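Local coordinates for protein AlyGC (Glaciecola chathamensis, PDB 5GKD) that is a polysaccharide lyase family 6 alginate lyase, which cleaves the marine polysaccharide alginate, probably by calcium-assisted beta-elimination, at residues R541-A546 against D573-Q578; D480-I485 against K508-L513. All blocks are in the same frame, centred on the assembly; numbering follows the deposited sequence.

Contact 1: residues R541-A546 against D573-Q578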
ATOM      1  N   ARG A 541      13.129   4.590  -0.403  1.00 23.76           N
ATOM      2  CA  ARG A 541      14.467   4.414   0.128  1.00 23.77           C
ATOM      3  C   ARG A 541      14.439   3.210   1.061  1.00 21.08           C
ATOM      4  O   ARG A 541      13.400   2.908   1.650  1.00 22.84           O
ATOM      5  CB  ARG A 541      14.837   5.703   0.868  1.00 24.08           C
ATOM      6  CG  ARG A 541      16.238   5.951   1.217  1.00 28.78           C
ATOM      7  CD  ARG A 541      16.318   7.362   1.705  1.00 24.29           C
ATOM      8  NE  ARG A 541      16.202   8.296   0.591  1.00 30.91           N
ATOM      9  CZ  ARG A 541      17.193   9.077   0.176  1.00 30.59           C
ATOM     10  NH1 ARG A 541      18.361   9.049   0.800  1.00 27.45           N
ATOM     11  NH2 ARG A 541      17.017   9.897  -0.848  1.00 32.65           N
ATOM     12  N   ASN A 542      15.571   2.525   1.195  1.00 17.43           N
ATOM     13  CA  ASN A 542      15.671   1.447   2.180  1.00 21.09           C
ATOM     14  C   ASN A 542      15.815   2.031   3.596  1.00 20.38           C
ATOM     15  O   ASN A 542      15.990   3.233   3.782  1.00 20.79           O
ATOM     16  CB  ASN A 542      16.860   0.528   1.871  1.00 17.40           C
ATOM     17  CG  ASN A 542      16.795  -0.081   0.473  1.00 19.93           C
ATOM     18  OD1 ASN A 542      15.730  -0.181  -0.127  1.00 22.65           O
ATOM     19  ND2 ASN A 542      17.940  -0.502  -0.040  1.00 18.63           N
ATOM     20  N   TYR A 543      15.766   1.165   4.608  1.00 19.40           N
ATOM     21  CA  TYR A 543      15.943   1.614   5.986  1.00 19.59           C
ATOM     22  C   TYR A 543      16.728   0.567   6.766  1.00 20.89           C
ATOM     23  O   TYR A 543      16.848  -0.582   6.351  1.00 22.13           O
ATOM     24  CB  TYR A 543      14.590   1.908   6.683  1.00 17.37           C
ATOM     25  CG  TYR A 543      13.761   0.675   6.901  1.00 17.47           C
ATOM     26  CD1 TYR A 543      12.986   0.141   5.876  1.00 16.65           C
ATOM     27  CD2 TYR A 543      13.780   0.019   8.111  1.00 18.24           C
ATOM     28  CE1 TYR A 543      12.247  -1.000   6.067  1.00 17.18           C
ATOM     29  CE2 TYR A 543      13.028  -1.123   8.315  1.00 22.09           C
ATOM     30  CZ  TYR A 543      12.272  -1.632   7.289  1.00 18.87           C
ATOM     31  OH  TYR A 543      11.550  -2.778   7.501  1.00 19.84           O
ATOM     32  N   ARG A 544      17.247   0.986   7.921  1.00 22.48           N
ATOM     33  CA  ARG A 544      17.971   0.138   8.856  1.00 20.95           C
ATOM     34  C   ARG A 544      17.286   0.174  10.220  1.00 23.10           C
ATOM     35  O   ARG A 544      16.859   1.235  10.681  1.00 24.18           O
ATOM     36  CB  ARG A 544      19.436   0.597   9.000  1.00 21.78           C
ATOM     37  CG  ARG A 544      20.286   0.434   7.755  1.00 25.48           C
ATOM     38  CD  ARG A 544      21.568   1.245   7.819  1.00 24.43           C
ATOM     39  NE  ARG A 544      21.342   2.656   7.516  1.00 29.23           N
ATOM     40  CZ  ARG A 544      22.061   3.650   8.028  1.00 27.66           C
ATOM     41  NH1 ARG A 544      23.049   3.385   8.873  1.00 26.84           N
ATOM     42  NH2 ARG A 544      21.782   4.902   7.714  1.00 23.79           N
ATOM     43  N   LEU A 545      17.203  -0.982  10.877  1.00 24.24           N
ATOM     44  CA  LEU A 545      16.613  -1.084  12.207  1.00 25.23           C
ATOM     45  C   LEU A 545      17.501  -1.965  13.080  1.00 24.92           C
ATOM     46  O   LEU A 545      17.735  -3.129  12.746  1.00 23.91           O
ATOM     47  CB  LEU A 545      15.184  -1.644  12.125  1.00 24.16           C
ATOM     48  CG  LEU A 545      14.471  -1.970  13.442  1.00 19.45           C
ATOM     49  CD1 LEU A 545      14.387  -0.747  14.324  1.00 22.68           C
ATOM     50  CD2 LEU A 545      13.089  -2.544  13.179  1.00 21.31           C
ATOM     51  N   ALA A 546      17.998  -1.409  14.187  1.00 26.17           N
ATOM     52  CA  ALA A 546      18.817  -2.125  15.164  1.00 25.04           C
ATOM     53  C   ALA A 546      18.162  -2.029  16.534  1.00 27.16           C
ATOM     54  O   ALA A 546      17.734  -0.947  16.946  1.00 27.66           O
ATOM     55  CB  ALA A 546      20.241  -1.563  15.230  1.00 26.74           C
ATOM     56  N   ASP A 573      17.592  -2.716   4.661  1.00 22.56           N
ATOM     57  CA  ASP A 573      18.969  -3.166   4.462  1.00 19.10           C
ATOM     58  C   ASP A 573      19.399  -4.144   5.558  1.00 23.54           C
ATOM     59  O   ASP A 573      20.145  -5.090   5.297  1.00 19.39           O
ATOM     60  CB  ASP A 573      19.921  -1.969   4.405  1.00 19.32           C
ATOM     61  CG  ASP A 573      19.948  -1.291   3.015  1.00 24.82           C
ATOM     62  OD1 ASP A 573      20.068  -1.989   2.004  1.00 28.83           O
ATOM     63  OD2 ASP A 573      19.888  -0.056   2.928  1.00 31.02           O
ATOM     64  N   TYR A 574      18.940  -3.931   6.793  1.00 22.75           N
ATOM     65  CA  TYR A 574      19.030  -4.979   7.801  1.00 21.45           C
ATOM     66  C   TYR A 574      18.083  -4.673   8.941  1.00 22.04           C
ATOM     67  O   TYR A 574      17.763  -3.514   9.218  1.00 23.21           O
ATOM     68  CB  TYR A 574      20.455  -5.169   8.360  1.00 21.88           C
ATOM     69  CG  TYR A 574      21.056  -3.971   9.063  1.00 24.27           C
ATOM     70  CD1 TYR A 574      20.757  -3.682  10.397  1.00 22.94           C
ATOM     71  CD2 TYR A 574      21.946  -3.144   8.403  1.00 21.84           C
ATOM     72  CE1 TYR A 574      21.330  -2.575  11.032  1.00 21.62           C
ATOM     73  CE2 TYR A 574      22.512  -2.051   9.022  1.00 23.47           C
ATOM     74  CZ  TYR A 574      22.206  -1.768  10.324  1.00 23.73           C
ATOM     75  OH  TYR A 574      22.807  -0.678  10.899  1.00 24.87           O
ATOM     76  N   ILE A 575      17.648  -5.740   9.596  1.00 23.50           N
ATOM     77  CA  ILE A 575      16.992  -5.692  10.892  1.00 23.55           C
ATOM     78  C   ILE A 575      17.837  -6.545  11.824  1.00 25.20           C
ATOM     79  O   ILE A 575      18.065  -7.728  11.546  1.00 26.09           O
ATOM     80  CB  ILE A 575      15.548  -6.209  10.819  1.00 22.78           C
ATOM     81  CG1 ILE A 575      14.722  -5.308   9.904  1.00 22.36           C
ATOM     82  CG2 ILE A 575      14.916  -6.262  12.189  1.00 21.01           C
ATOM     83  CD1 ILE A 575      13.423  -5.933   9.473  1.00 19.20           C
ATOM     84  N   GLU A 576      18.333  -5.947  12.903  1.00 26.26           N
ATOM     85  CA  GLU A 576      19.211  -6.645  13.834  1.00 28.99           C
ATOM     86  C   GLU A 576      18.691  -6.528  15.260  1.00 26.96           C
ATOM     87  O   GLU A 576      18.491  -5.419  15.761  1.00 27.13           O
ATOM     88  CB  GLU A 576      20.633  -6.102  13.759  1.00 29.47           C
ATOM     89  CG  GLU A 576      21.645  -7.185  14.042  1.00 35.88           C
ATOM     90  CD  GLU A 576      22.908  -6.669  14.657  1.00 41.33           C
ATOM     91  OE1 GLU A 576      23.887  -7.448  14.699  1.00 47.98           O
ATOM     92  OE2 GLU A 576      22.916  -5.495  15.091  1.00 40.64           O
ATOM     93  N   VAL A 577      18.495  -7.670  15.909  1.00 26.88           N
ATOM     94  CA  VAL A 577      18.018  -7.753  17.285  1.00 24.59           C
ATOM     95  C   VAL A 577      19.068  -8.492  18.107  1.00 29.84           C
ATOM     96  O   VAL A 577      19.401  -9.647  17.803  1.00 28.83           O
ATOM     97  CB  VAL A 577      16.662  -8.465  17.375  1.00 23.99           C
ATOM     98  CG1 VAL A 577      16.203  -8.545  18.808  1.00 25.96           C
ATOM     99  CG2 VAL A 577      15.619  -7.746  16.507  1.00 26.39           C
ATOM    100  N   GLN A 578      19.589  -7.830  19.144  1.00 29.78           N
ATOM    101  CA  GLN A 578      20.605  -8.398  20.030  1.00 29.19           C
ATOM    102  C   GLN A 578      20.178  -8.219  21.480  1.00 27.25           C
ATOM    103  O   GLN A 578      19.749  -7.127  21.869  1.00 28.68           O
ATOM    104  CB  GLN A 578      21.977  -7.738  19.831  1.00 28.37           C
ATOM    105  CG  GLN A 578      22.585  -7.878  18.458  1.00 33.27           C
ATOM    106  CD  GLN A 578      23.014  -9.296  18.150  1.00 36.00           C
ATOM    107  OE1 GLN A 578      23.157 -10.123  19.049  1.00 37.43           O
ATOM    108  NE2 GLN A 578      23.220  -9.587  16.875  1.00 32.10           N
TER
HETATM  109  O   HOH W   1      24.461   0.903   9.745  1.00 26.70           O

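Contact 2: residues D480-I485 against K508-L513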
ATOM      1  N   ASP A 480      12.279  10.465  10.227  1.00 27.64           N
ATOM      2  CA  ASP A 480      12.692  10.749   8.861  1.00 26.67           C
ATOM      3  C   ASP A 480      14.166  11.118   8.828  1.00 25.99           C
ATOM      4  O   ASP A 480      14.620  11.804   7.918  1.00 26.34           O
ATOM      5  CB  ASP A 480      11.827  11.841   8.213  1.00 28.53           C
ATOM      6  CG  ASP A 480      11.923  13.193   8.921  1.00 32.57           C
ATOM      7  OD1 ASP A 480      12.705  13.338   9.877  1.00 36.38           O
ATOM      8  OD2 ASP A 480      11.216  14.133   8.512  1.00 37.48           O
ATOM      9  N   LYS A 481      14.926  10.646   9.814  1.00 25.10           N
ATOM     10  CA  LYS A 481      16.364  10.852   9.856  1.00 23.72           C
ATOM     11  C   LYS A 481      16.999   9.629  10.506  1.00 24.82           C
ATOM     12  O   LYS A 481      16.307   8.703  10.937  1.00 24.82           O
ATOM     13  CB  LYS A 481      16.698  12.140  10.608  1.00 25.06           C
ATOM     14  CG  LYS A 481      16.474  12.037  12.107  1.00 30.54           C
ATOM     15  CD  LYS A 481      16.268  13.396  12.761  1.00 30.52           C
ATOM     16  CE  LYS A 481      14.898  13.931  12.455  1.00 36.20           C
ATOM     17  NZ  LYS A 481      14.577  15.160  13.236  1.00 37.03           N
ATOM     18  N   THR A 482      18.323   9.625  10.590  1.00 24.12           N
ATOM     19  CA  THR A 482      19.027   8.545  11.273  1.00 22.54           C
ATOM     20  C   THR A 482      19.162   8.910  12.748  1.00 27.10           C
ATOM     21  O   THR A 482      19.650   9.995  13.086  1.00 25.30           O
ATOM     22  CB  THR A 482      20.395   8.295  10.633  1.00 22.88           C
ATOM     23  OG1 THR A 482      20.220   7.842   9.273  1.00 24.82           O
ATOM     24  CG2 THR A 482      21.174   7.252  11.413  1.00 20.85           C
ATOM     25  N   LEU A 483      18.710   8.019  13.625  1.00 25.73           N
ATOM     26  CA  LEU A 483      18.599   8.377  15.034  1.00 26.21           C
ATOM     27  C   LEU A 483      18.826   7.157  15.910  1.00 26.05           C
ATOM     28  O   LEU A 483      18.420   6.050  15.555  1.00 27.39           O
ATOM     29  CB  LEU A 483      17.219   8.974  15.329  1.00 26.21           C
ATOM     30  CG  LEU A 483      17.124  10.011  16.441  1.00 32.23           C
ATOM     31  CD1 LEU A 483      17.704  11.347  15.982  1.00 29.52           C
ATOM     32  CD2 LEU A 483      15.679  10.166  16.894  1.00 35.68           C
ATOM     33  N   THR A 484      19.470   7.371  17.055  1.00 30.23           N
ATOM     34  CA  THR A 484      19.604   6.364  18.101  1.00 27.86           C
ATOM     35  C   THR A 484      18.863   6.844  19.341  1.00 28.94           C
ATOM     36  O   THR A 484      19.069   7.975  19.792  1.00 34.73           O
ATOM     37  CB  THR A 484      21.072   6.090  18.441  1.00 28.28           C
ATOM     38  OG1 THR A 484      21.743   5.551  17.297  1.00 31.12           O
ATOM     39  CG2 THR A 484      21.179   5.093  19.573  1.00 29.93           C
ATOM     40  N   ILE A 485      17.995   5.999  19.881  1.00 26.19           N
ATOM     41  CA  ILE A 485      17.314   6.264  21.140  1.00 27.79           C
ATOM     42  C   ILE A 485      17.924   5.341  22.194  1.00 30.61           C
ATOM     43  O   ILE A 485      17.750   4.116  22.139  1.00 29.97           O
ATOM     44  CB  ILE A 485      15.799   6.073  21.011  1.00 28.68           C
ATOM     45  CG1 ILE A 485      15.260   7.007  19.919  1.00 24.42           C
ATOM     46  CG2 ILE A 485      15.123   6.336  22.337  1.00 27.17           C
ATOM     47  CD1 ILE A 485      13.780   7.006  19.776  1.00 22.42           C
ATOM     48  N   LYS A 508      14.268   8.127   4.739  1.00 23.98           N
ATOM     49  CA  LYS A 508      15.479   8.656   5.354  1.00 23.62           C
ATOM     50  C   LYS A 508      15.552   8.287   6.832  1.00 24.66           C
ATOM     51  O   LYS A 508      16.575   8.537   7.469  1.00 25.68           O
ATOM     52  CB  LYS A 508      15.624  10.182   5.183  1.00 24.93           C
ATOM     53  CG  LYS A 508      15.493  10.617   3.707  1.00 31.69           C
ATOM     54  CD  LYS A 508      15.371  12.112   3.520  1.00 33.28           C
ATOM     55  CE  LYS A 508      16.619  12.796   3.979  1.00 40.71           C
ATOM     56  NZ  LYS A 508      17.793  12.110   3.393  1.00 37.48           N
ATOM     57  N   GLY A 509      14.516   7.675   7.393  1.00 21.89           N
ATOM     58  CA  GLY A 509      14.586   7.213   8.762  1.00 20.73           C
ATOM     59  C   GLY A 509      15.370   5.915   8.878  1.00 23.48           C
ATOM     60  O   GLY A 509      15.245   5.007   8.055  1.00 23.12           O
ATOM     61  N   ASN A 510      16.208   5.850   9.905  1.00 22.45           N
ATOM     62  CA  ASN A 510      16.901   4.640  10.312  1.00 21.52           C
ATOM     63  C   ASN A 510      16.982   4.706  11.831  1.00 24.76           C
ATOM     64  O   ASN A 510      17.225   5.777  12.386  1.00 24.67           O
ATOM     65  CB  ASN A 510      18.306   4.516   9.675  1.00 19.67           C
ATOM     66  CG  ASN A 510      18.291   4.628   8.137  1.00 23.51           C
ATOM     67  OD1 ASN A 510      17.915   3.693   7.448  1.00 25.68           O
ATOM     68  ND2 ASN A 510      18.732   5.768   7.607  1.00 25.44           N
ATOM     69  N   LEU A 511      16.757   3.581  12.506  1.00 24.40           N
ATOM     70  CA  LEU A 511      16.498   3.604  13.939  1.00 23.59           C
ATOM     71  C   LEU A 511      17.351   2.583  14.677  1.00 23.24           C
ATOM     72  O   LEU A 511      17.395   1.415  14.289  1.00 23.80           O
ATOM     73  CB  LEU A 511      15.013   3.331  14.223  1.00 22.43           C
ATOM     74  CG  LEU A 511      14.617   3.221  15.703  1.00 28.31           C
ATOM     75  CD1 LEU A 511      14.893   4.532  16.439  1.00 25.10           C
ATOM     76  CD2 LEU A 511      13.152   2.793  15.885  1.00 22.55           C
ATOM     77  N   THR A 512      18.012   3.025  15.744  1.00 25.14           N
ATOM     78  CA  THR A 512      18.596   2.135  16.736  1.00 23.27           C
ATOM     79  C   THR A 512      17.914   2.376  18.072  1.00 26.23           C
ATOM     80  O   THR A 512      17.788   3.524  18.509  1.00 29.98           O
ATOM     81  CB  THR A 512      20.101   2.345  16.874  1.00 27.83           C
ATOM     82  OG1 THR A 512      20.766   1.873  15.696  1.00 25.62           O
ATOM     83  CG2 THR A 512      20.641   1.599  18.096  1.00 28.78           C
ATOM     84  N   LEU A 513      17.429   1.304  18.687  1.00 27.57           N
ATOM     85  CA  LEU A 513      16.945   1.311  20.057  1.00 26.02           C
ATOM     86  C   LEU A 513      17.949   0.550  20.910  1.00 30.25           C
ATOM     87  O   LEU A 513      18.327  -0.575  20.571  1.00 29.52           O
ATOM     88  CB  LEU A 513      15.562   0.664  20.181  1.00 26.05           C
ATOM     89  CG  LEU A 513      14.393   1.278  19.418  1.00 24.74           C
ATOM     90  CD1 LEU A 513      13.148   0.454  19.612  1.00 24.35           C
ATOM     91  CD2 LEU A 513      14.147   2.685  19.864  1.00 26.74           C
TER
HETATM   92  O   HOH W   2      19.229   9.102   7.081  1.00 23.51           O

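Contact 1: residues R541-A546 against D573-Q578
L545 and I575 face each other in the tight half of this parallel strand pair, where the axes of strand segments 543-546 and 574-578 approach to 4.8 Å, 5° from parallel. The amide of L545 donates to Y574 O at 3.1 Å, and E576 N returns a bond to L545 O at 2.9 Å, gripping one residue at both N-H and carbonyl. On the buried face L545 CD2 touches I575 CG2 at 4.3 Å, and F590 and L592 cover I575. The other face is looser. R544 lays its stem over the Y574 ring, CB 4.2 Å from the centroid, with CG and CD each 3.6 Å from CE2, and A546 CB sits at the ring's edge. Beyond CD the chain bends (chi3 -79°), and the guanidinium stands 73° to the ring plane, bridged to Y574 OH by a water on NH1 rather than stacked; NH2 is held by V434 O. Toward N542 and D573 the bonding weakens: D573 N reaches Y543 O in a bent, weak bond, and N542 ND2 meets D573 OD1 weakly at 3.3 Å, its amide being held by K119 NZ at OD1 and I176 O at ND2. Such in-register stacking of successive coils is characteristic of the right-handed parallel beta-helix.

Contact 2: residues D480-I485 against K508-L513
T482 and N510 meet side chain to side chain at the start of two parallel strands, where N510 ND2 donates to T482 OG1 at 3.0 Å. The bond is nearly straight, 163° at the hydrogen, and the hydroxyl oxygen lies close to the plane of the amide. Placing OG1 beside its own backbone N (chi1 -64°) brings the T482 hydroxyl to this amide and to a water that donates to K508 O. Further along the same face T484 and T512 lie side by side and point the same way: their methyls, T484 CG2 and T512 CG2, pack at 3.8 Å, while T484 OG1 rests against T512 CB. On the reverse face, I485 CB touches L513 CD2 at 3.9 Å, and I485 CG1 also approaches L511 CD1.

These side chains are aligned by a regular backbone pairing. N510 N binds K481 O, L483 N binds N510 O, T512 N binds L483 O, and I485 N binds T512 O at 2.8 Å, and the pairing runs on to D514. The first of these differs from the rest, its donor standing 46° out of the carbonyl plane of K481, and G509 CA makes a CA-H...O contact with the same oxygen at 3.1 Å.

The next shell fixes the ends and covers the faces. N510 OD1 accepts from R544 N, which helps hold the amide's rotation and leaves ND2 directed at T482. K481 NZ is bound by I455 O and A458 O, at the end of helix 450-457, whose I455 also packs on L483 and I485. F436 covers the three threonines. Like residues stacked at equivalent positions of successive coils, with aliphatic side chains turned inward, are the hallmark of a parallel beta-helix.

Contact 2 and contact 1 come one after the other along the chain, and their centres lie about 10 Å apart in the same parallel sheet. The four strands stack in the order 482-487, 510-514, 543-548, 572-578. A run of backbone bonds joins the middle two: L511 N to R544 O, A546 N to L511 O, and L513 N to A546 O at 2.9 Å, with the N510 side chain as an additional tie. F436 spans both contacts, reaching from the threonine face to R544, in a cation-pi contact, and to Y574. The calcium site of N180, E183, E212 and E214 belongs to the other beta-helix; neither it nor the carbonate pocket of E214, R240, R264 and Y303 takes a residue from either contact.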